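Local atomic coordinates of imidazolonepropionase (Unidentified, PDB entry 2Q09), a protein that catalyses the hydrolytic opening of the ring of imidazolone-5-propanoate to N-formimidoyl-L-glutamate, the third step of histidine degradation. Residues A[6-11]-A[54-59]; A[118-123]-A[159-164]. One frame throughout, in Å; residues are numbered along the deposited sequence.

Contact 1: A[6-11]-A[54-59]; sequences ERVWLN and AHWQDM
V8 lies over the indole of W56 where strand 7-10 and the short edge strand 57-58 pair in parallel, at the border of the four-stranded mixed sheet that lies apart from the amidohydrolase barrel. The CB of V8 sits 3.5 Å from the centroid of the five-membered ring and only 8° off its normal, a CH-pi contact. Its two methyls spread over the same face: CG2, set beside the backbone N and anti to the carbonyl carbon, comes to 3.4 Å from W56 CE2, while CG1 leans toward CE3. L10 continues this apolar layer, bringing its CD2 to 3.8 Å from W56 CE3, and its side chain also packs on A31, M45 and Y52.

On the sheet face that carries W9 and Q57, the W9 indole turns its edge to M59, a selenomethionine in this crystal. The selenium stands at the edge of the five-membered ring, 83° off the normal, in a Met-aromatic contact, and F375 meets the same indole edge-to-face. W9 NE1 is buried without a hydrogen-bonding partner in the model; Q57 OE1 stays 3.8 Å from it.

The backbone ladder runs Q57 N to V8 O, L10 N to Q57 O, and M59 N to L10 O. Before it begins, a water accepts from V8 N and donates to H55 O, and H55 NE2 makes a weak bond to E6 O lying near the imidazole plane. At the end of the ladder N11 turns its amide to D58, the bridge partner of L10. N11 ND2 donates to D58 OD1 at 2.8 Å with a nearly straight N-H...O angle of 171°; OD1, which also accepts from K60 N, lies close to the N11 amide plane but is approached from above its own carboxylate.

Contact 2: A[118-123]-A[159-164]; sequences QLFELA and RRLGEA
F120 offers one ring face to the guanidinium of R160, which lies almost flat on it with the planes 18° apart. The stack is displaced: R160 CZ is 4.3 Å from the ring centroid, an off-centre cation-pi contact in which NH2 comes to 3.6 Å from F120 CD2 and NE overlies the ring nearer its rim. The R160 chain is extended at chi2 and bends at chi3 (85°), which folds the guanidinium over the phenyl. Its strongest polar partner is D117, which forms a salt bridge with NH1 and is likely to limit the rotation of the group. The E121 carboxylate stands at the ring edge, OE2 5.2 Å from R160 NH2, without contact between the charged atoms but likely to add a mild attraction.

The F120 side chain reaches across because CG stands anti to the backbone N. L161 slides past it in the opposite direction, its CD2 meeting F120 CE1 at 3.6 Å, while the other methyl, CD1, packs on the CB of A123. The far end of the phenyl abuts A164, whose CB lies near the ring plane, 3.8 Å from F120 CZ. V157, one turn before L161, touches F120 as well. With an alanine here, the R160 guanidinium would probably lose the flat surface it rests on, and a gap would be left beside L161 CD2 and A164 CB.

The segment axes approach to 10.4 Å and cross at -52°. Of all the residues in the contact, F120 has the largest area buried against the opposing helix. These are successive helices, 116-133 and 148-164, separated by strand 135-141, and their packing belongs to the outer helical layer of the TIM-barrel fold of the amidohydrolase superfamily.

In the fold
From the N terminus, strand 7-10 enters the small mixed sheet first, and contact 1 closes the loop that runs through strands 30-35 and 38-44 before the chain returns at 57-58. The chain then passes by way of strand 63-73, which carries the iron ligands H72 and H74, into the barrel. Contact 2 opens only afterwards, closing a second loop from helix 116-133 through strand 135-141 to helix 148-164. The two loops follow in series and neither nest nor cross. The centres of the two contacts lie about 33 Å apart: contact 1 adds edge strand 57-58 to strand 7-10 of the N-terminal sheet, whereas contact 2 joins neighbouring helices around the metal-bearing barrel.

Contact 1: A[6-11]-A[54-59]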
loop_
_atom_site.group_PDB
_atom_site.type_symbol
_atom_site.label_atom_id
_atom_site.label_comp_id
_atom_site.label_asym_id
_atom_site.label_seq_id
_atom_site.Cartn_x
_atom_site.Cartn_y
_atom_site.Cartn_z
ATOM N N GLU A 6 22.266 -18.506 -10.658
ATOM C CA GLU A 6 21.726 -19.752 -10.115
ATOM C C GLU A 6 20.403 -20.265 -10.672
ATOM O O GLU A 6 20.239 -21.471 -10.857
ATOM C CB GLU A 6 21.607 -19.660 -8.587
ATOM C CG GLU A 6 21.049 -18.345 -8.053
ATOM C CD GLU A 6 22.139 -17.354 -7.706
ATOM O OE1 GLU A 6 23.020 -17.126 -8.552
ATOM O OE2 GLU A 6 22.112 -16.800 -6.591
ATOM N N ARG A 7 19.466 -19.364 -10.944
ATOM C CA ARG A 7 18.162 -19.780 -11.438
ATOM C C ARG A 7 17.808 -19.072 -12.736
ATOM O O ARG A 7 18.163 -17.916 -12.937
ATOM C CB ARG A 7 17.108 -19.486 -10.363
ATOM C CG ARG A 7 17.633 -19.695 -8.934
ATOM C CD ARG A 7 16.553 -19.544 -7.869
ATOM N NE ARG A 7 17.051 -19.890 -6.541
ATOM C CZ ARG A 7 17.935 -19.173 -5.853
ATOM N NH1 ARG A 7 18.423 -18.056 -6.364
ATOM N NH2 ARG A 7 18.336 -19.581 -4.659
ATOM N N VAL A 8 17.114 -19.778 -13.623
ATOM C CA VAL A 8 16.722 -19.199 -14.903
ATOM C C VAL A 8 15.326 -19.630 -15.335
ATOM O O VAL A 8 14.970 -20.807 -15.264
ATOM C CB VAL A 8 17.713 -19.579 -16.037
ATOM C CG1 VAL A 8 17.171 -19.099 -17.385
ATOM C CG2 VAL A 8 19.069 -18.961 -15.777
ATOM N N TRP A 9 14.538 -18.650 -15.759
ATOM C CA TRP A 9 13.186 -18.877 -16.238
ATOM C C TRP A 9 13.228 -18.697 -17.748
ATOM O O TRP A 9 13.441 -17.590 -18.243
ATOM C CB TRP A 9 12.219 -17.867 -15.607
ATOM C CG TRP A 9 11.826 -18.234 -14.222
ATOM C CD1 TRP A 9 10.675 -18.856 -13.836
ATOM C CD2 TRP A 9 12.614 -18.078 -13.040
ATOM N NE1 TRP A 9 10.701 -19.106 -12.486
ATOM C CE2 TRP A 9 11.886 -18.639 -11.971
ATOM C CE3 TRP A 9 13.876 -17.527 -12.778
ATOM C CZ2 TRP A 9 12.368 -18.660 -10.661
ATOM C CZ3 TRP A 9 14.356 -17.547 -11.470
ATOM C CH2 TRP A 9 13.605 -18.112 -10.435
ATOM N N LEU A 10 13.040 -19.788 -18.478
ATOM C CA LEU A 10 13.072 -19.735 -19.933
ATOM C C LEU A 10 11.705 -19.461 -20.545
ATOM O O LEU A 10 10.668 -19.801 -19.973
ATOM C CB LEU A 10 13.614 -21.050 -20.499
ATOM C CG LEU A 10 15.074 -21.411 -20.207
ATOM C CD1 LEU A 10 15.348 -22.831 -20.675
ATOM C CD2 LEU A 10 16.002 -20.423 -20.903
ATOM N N ASN A 11 11.728 -18.854 -21.726
ATOM C CA ASN A 11 10.527 -18.534 -22.475
ATOM C C ASN A 11 9.438 -17.794 -21.707
ATOM O O ASN A 11 8.306 -18.262 -21.626
ATOM C CB ASN A 11 9.946 -19.811 -23.089
ATOM C CG ASN A 11 10.914 -20.482 -24.048
ATOM O OD1 ASN A 11 11.425 -19.849 -24.968
ATOM N ND2 ASN A 11 11.171 -21.767 -23.837
ATOM N N ALA A 54 19.236 -28.364 -16.985
ATOM C CA ALA A 54 17.901 -28.885 -16.723
ATOM C C ALA A 54 17.173 -28.328 -15.509
ATOM O O ALA A 54 15.989 -28.595 -15.332
ATOM C CB ALA A 54 17.954 -30.405 -16.639
ATOM N N HIS A 55 17.858 -27.569 -14.660
ATOM C CA HIS A 55 17.168 -26.997 -13.512
ATOM C C HIS A 55 16.550 -25.676 -13.953
ATOM O O HIS A 55 15.878 -24.998 -13.180
ATOM C CB HIS A 55 18.125 -26.784 -12.334
ATOM C CG HIS A 55 19.187 -25.771 -12.588
ATOM N ND1 HIS A 55 20.186 -25.959 -13.521
ATOM C CD2 HIS A 55 19.411 -24.556 -12.037
ATOM C CE1 HIS A 55 20.977 -24.900 -13.531
ATOM N NE2 HIS A 55 20.528 -24.033 -12.639
ATOM N N TRP A 56 16.799 -25.323 -15.212
ATOM C CA TRP A 56 16.257 -24.109 -15.808
ATOM C C TRP A 56 14.799 -24.395 -16.129
ATOM O O TRP A 56 14.487 -25.381 -16.797
ATOM C CB TRP A 56 17.032 -23.752 -17.083
ATOM C CG TRP A 56 18.361 -23.101 -16.809
ATOM C CD1 TRP A 56 19.052 -23.114 -15.631
ATOM C CD2 TRP A 56 19.147 -22.333 -17.727
ATOM N NE1 TRP A 56 20.212 -22.393 -15.754
ATOM C CE2 TRP A 56 20.293 -21.897 -17.026
ATOM C CE3 TRP A 56 18.985 -21.956 -19.066
ATOM C CZ2 TRP A 56 21.286 -21.117 -17.630
ATOM C CZ3 TRP A 56 19.973 -21.178 -19.666
ATOM C CH2 TRP A 56 21.104 -20.758 -18.942
ATOM N N GLN A 57 13.904 -23.538 -15.656
ATOM C CA GLN A 57 12.481 -23.745 -15.874
ATOM C C GLN A 57 11.898 -23.079 -17.112
ATOM O O GLN A 57 11.988 -21.870 -17.282
ATOM C CB GLN A 57 11.714 -23.301 -14.633
ATOM C CG GLN A 57 12.134 -24.046 -13.386
ATOM C CD GLN A 57 11.207 -23.785 -12.226
ATOM O OE1 GLN A 57 11.254 -22.727 -11.603
ATOM N NE2 GLN A 57 10.342 -24.748 -11.937
ATOM N N ASP A 58 11.285 -23.892 -17.968
ATOM C CA ASP A 58 10.674 -23.420 -19.211
ATOM C C ASP A 58 9.228 -23.001 -18.968
ATOM O O ASP A 58 8.364 -23.842 -18.768
ATOM C CB ASP A 58 10.705 -24.540 -20.254
ATOM C CG ASP A 58 10.200 -24.092 -21.607
ATOM O OD1 ASP A 58 9.723 -22.950 -21.728
ATOM O OD2 ASP A 58 10.278 -24.895 -22.558
HETATM N N MSE A 59 8.962 -21.702 -18.991
HETATM C CA MSE A 59 7.603 -21.219 -18.756
HETATM C C MSE A 59 6.722 -21.311 -19.995
HETATM O O MSE A 59 5.531 -21.000 -19.949
HETATM C CB MSE A 59 7.648 -19.785 -18.235
HETATM C CG MSE A 59 8.292 -19.665 -16.861
HETATM SE SE MSE A 59 7.413 -20.774 -15.513
HETATM C CE MSE A 59 8.708 -22.209 -15.492
HETATM O O HOH W 1 16.323 -22.509 -12.519
#

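Contact 2: A[118-123]-A[159-164]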
loop_
_atom_site.group_PDB
_atom_site.type_symbol
_atom_site.label_atom_id
_atom_site.label_comp_id
_atom_site.label_asym_id
_atom_site.label_seq_id
_atom_site.Cartn_x
_atom_site.Cartn_y
_atom_site.Cartn_z
ATOM N N GLN A 118 -2.398 -12.559 19.125
ATOM C CA GLN A 118 -3.740 -12.636 18.546
ATOM C C GLN A 118 -3.845 -11.811 17.255
ATOM O O GLN A 118 -4.475 -12.237 16.292
ATOM C CB GLN A 118 -4.798 -12.143 19.542
ATOM C CG GLN A 118 -5.080 -13.104 20.696
ATOM C CD GLN A 118 -6.091 -12.557 21.693
ATOM O OE1 GLN A 118 -5.930 -11.456 22.215
ATOM N NE2 GLN A 118 -7.136 -13.333 21.970
ATOM N N LEU A 119 -3.249 -10.621 17.244
ATOM C CA LEU A 119 -3.287 -9.771 16.052
ATOM C C LEU A 119 -2.564 -10.447 14.893
ATOM O O LEU A 119 -2.988 -10.352 13.743
ATOM C CB LEU A 119 -2.648 -8.414 16.343
ATOM C CG LEU A 119 -3.432 -7.492 17.283
ATOM C CD1 LEU A 119 -2.608 -6.250 17.572
ATOM C CD2 LEU A 119 -4.772 -7.125 16.657
ATOM N N PHE A 120 -1.475 -11.139 15.210
ATOM C CA PHE A 120 -0.684 -11.857 14.217
ATOM C C PHE A 120 -1.529 -12.956 13.577
ATOM O O PHE A 120 -1.576 -13.087 12.353
ATOM C CB PHE A 120 0.547 -12.474 14.886
ATOM C CG PHE A 120 1.365 -13.345 13.978
ATOM C CD1 PHE A 120 2.203 -12.787 13.017
ATOM C CD2 PHE A 120 1.281 -14.732 14.068
ATOM C CE1 PHE A 120 2.951 -13.599 12.163
ATOM C CE2 PHE A 120 2.023 -15.551 13.223
ATOM C CZ PHE A 120 2.859 -14.982 12.263
ATOM N N GLU A 121 -2.194 -13.744 14.418
ATOM C CA GLU A 121 -3.043 -14.828 13.947
ATOM C C GLU A 121 -4.229 -14.300 13.132
ATOM O O GLU A 121 -4.683 -14.952 12.195
ATOM C CB GLU A 121 -3.561 -15.652 15.132
ATOM C CG GLU A 121 -2.482 -16.370 15.936
ATOM C CD GLU A 121 -1.722 -17.406 15.123
ATOM O OE1 GLU A 121 -2.345 -18.074 14.272
ATOM O OE2 GLU A 121 -0.504 -17.567 15.341
ATOM N N LEU A 122 -4.743 -13.132 13.506
ATOM C CA LEU A 122 -5.867 -12.528 12.793
ATOM C C LEU A 122 -5.438 -11.985 11.429
ATOM O O LEU A 122 -6.216 -11.988 10.469
ATOM C CB LEU A 122 -6.469 -11.388 13.613
ATOM C CG LEU A 122 -7.336 -11.782 14.808
ATOM C CD1 LEU A 122 -7.634 -10.559 15.650
ATOM C CD2 LEU A 122 -8.630 -12.426 14.300
ATOM N N ALA A 123 -4.199 -11.522 11.352
ATOM C CA ALA A 123 -3.675 -10.950 10.116
ATOM C C ALA A 123 -3.155 -11.967 9.102
ATOM O O ALA A 123 -3.144 -11.681 7.902
ATOM C CB ALA A 123 -2.569 -9.928 10.441
ATOM N N ARG A 159 6.208 -6.675 11.382
ATOM C CA ARG A 159 7.524 -7.268 11.153
ATOM C C ARG A 159 7.412 -8.790 11.217
ATOM O O ARG A 159 8.050 -9.487 10.433
ATOM C CB ARG A 159 8.534 -6.814 12.217
ATOM C CG ARG A 159 8.938 -5.348 12.158
ATOM C CD ARG A 159 9.646 -4.965 10.851
ATOM N NE ARG A 159 10.167 -3.601 10.939
ATOM C CZ ARG A 159 10.358 -2.787 9.903
ATOM N NH1 ARG A 159 10.076 -3.186 8.669
ATOM N NH2 ARG A 159 10.826 -1.560 10.108
ATOM N N ARG A 160 6.626 -9.300 12.166
ATOM C CA ARG A 160 6.442 -10.750 12.310
ATOM C C ARG A 160 5.854 -11.369 11.050
ATOM O O ARG A 160 6.243 -12.461 10.634
ATOM C CB ARG A 160 5.515 -11.074 13.488
ATOM C CG ARG A 160 6.237 -11.444 14.756
ATOM C CD ARG A 160 5.269 -11.583 15.934
ATOM N NE ARG A 160 4.649 -12.899 16.039
ATOM C CZ ARG A 160 3.784 -13.219 17.002
ATOM N NH1 ARG A 160 3.443 -12.322 17.923
ATOM N NH2 ARG A 160 3.268 -14.438 17.053
ATOM N N LEU A 161 4.895 -10.673 10.444
ATOM C CA LEU A 161 4.263 -11.172 9.230
ATOM C C LEU A 161 5.283 -11.266 8.104
ATOM O O LEU A 161 5.296 -12.242 7.352
ATOM C CB LEU A 161 3.105 -10.255 8.826
ATOM C CG LEU A 161 1.936 -10.257 9.822
ATOM C CD1 LEU A 161 1.001 -9.091 9.543
ATOM C CD2 LEU A 161 1.196 -11.591 9.716
ATOM N N GLY A 162 6.144 -10.257 8.008
ATOM C CA GLY A 162 7.161 -10.240 6.971
ATOM C C GLY A 162 8.192 -11.339 7.158
ATOM O O GLY A 162 8.838 -11.766 6.205
ATOM N N GLU A 163 8.348 -11.803 8.391
ATOM C CA GLU A 163 9.309 -12.864 8.680
ATOM C C GLU A 163 8.689 -14.243 8.505
ATOM O O GLU A 163 9.357 -15.182 8.068
ATOM C CB GLU A 163 9.833 -12.729 10.110
ATOM C CG GLU A 163 10.848 -11.614 10.298
ATOM C CD GLU A 163 12.095 -11.833 9.463
ATOM O OE1 GLU A 163 12.048 -11.586 8.239
ATOM O OE2 GLU A 163 13.119 -12.268 10.029
ATOM N N ALA A 164 7.408 -14.359 8.835
ATOM C CA ALA A 164 6.712 -15.637 8.743
ATOM C C ALA A 164 6.182 -16.003 7.359
ATOM O O ALA A 164 5.995 -17.189 7.065
ATOM C CB ALA A 164 5.572 -15.667 9.753
#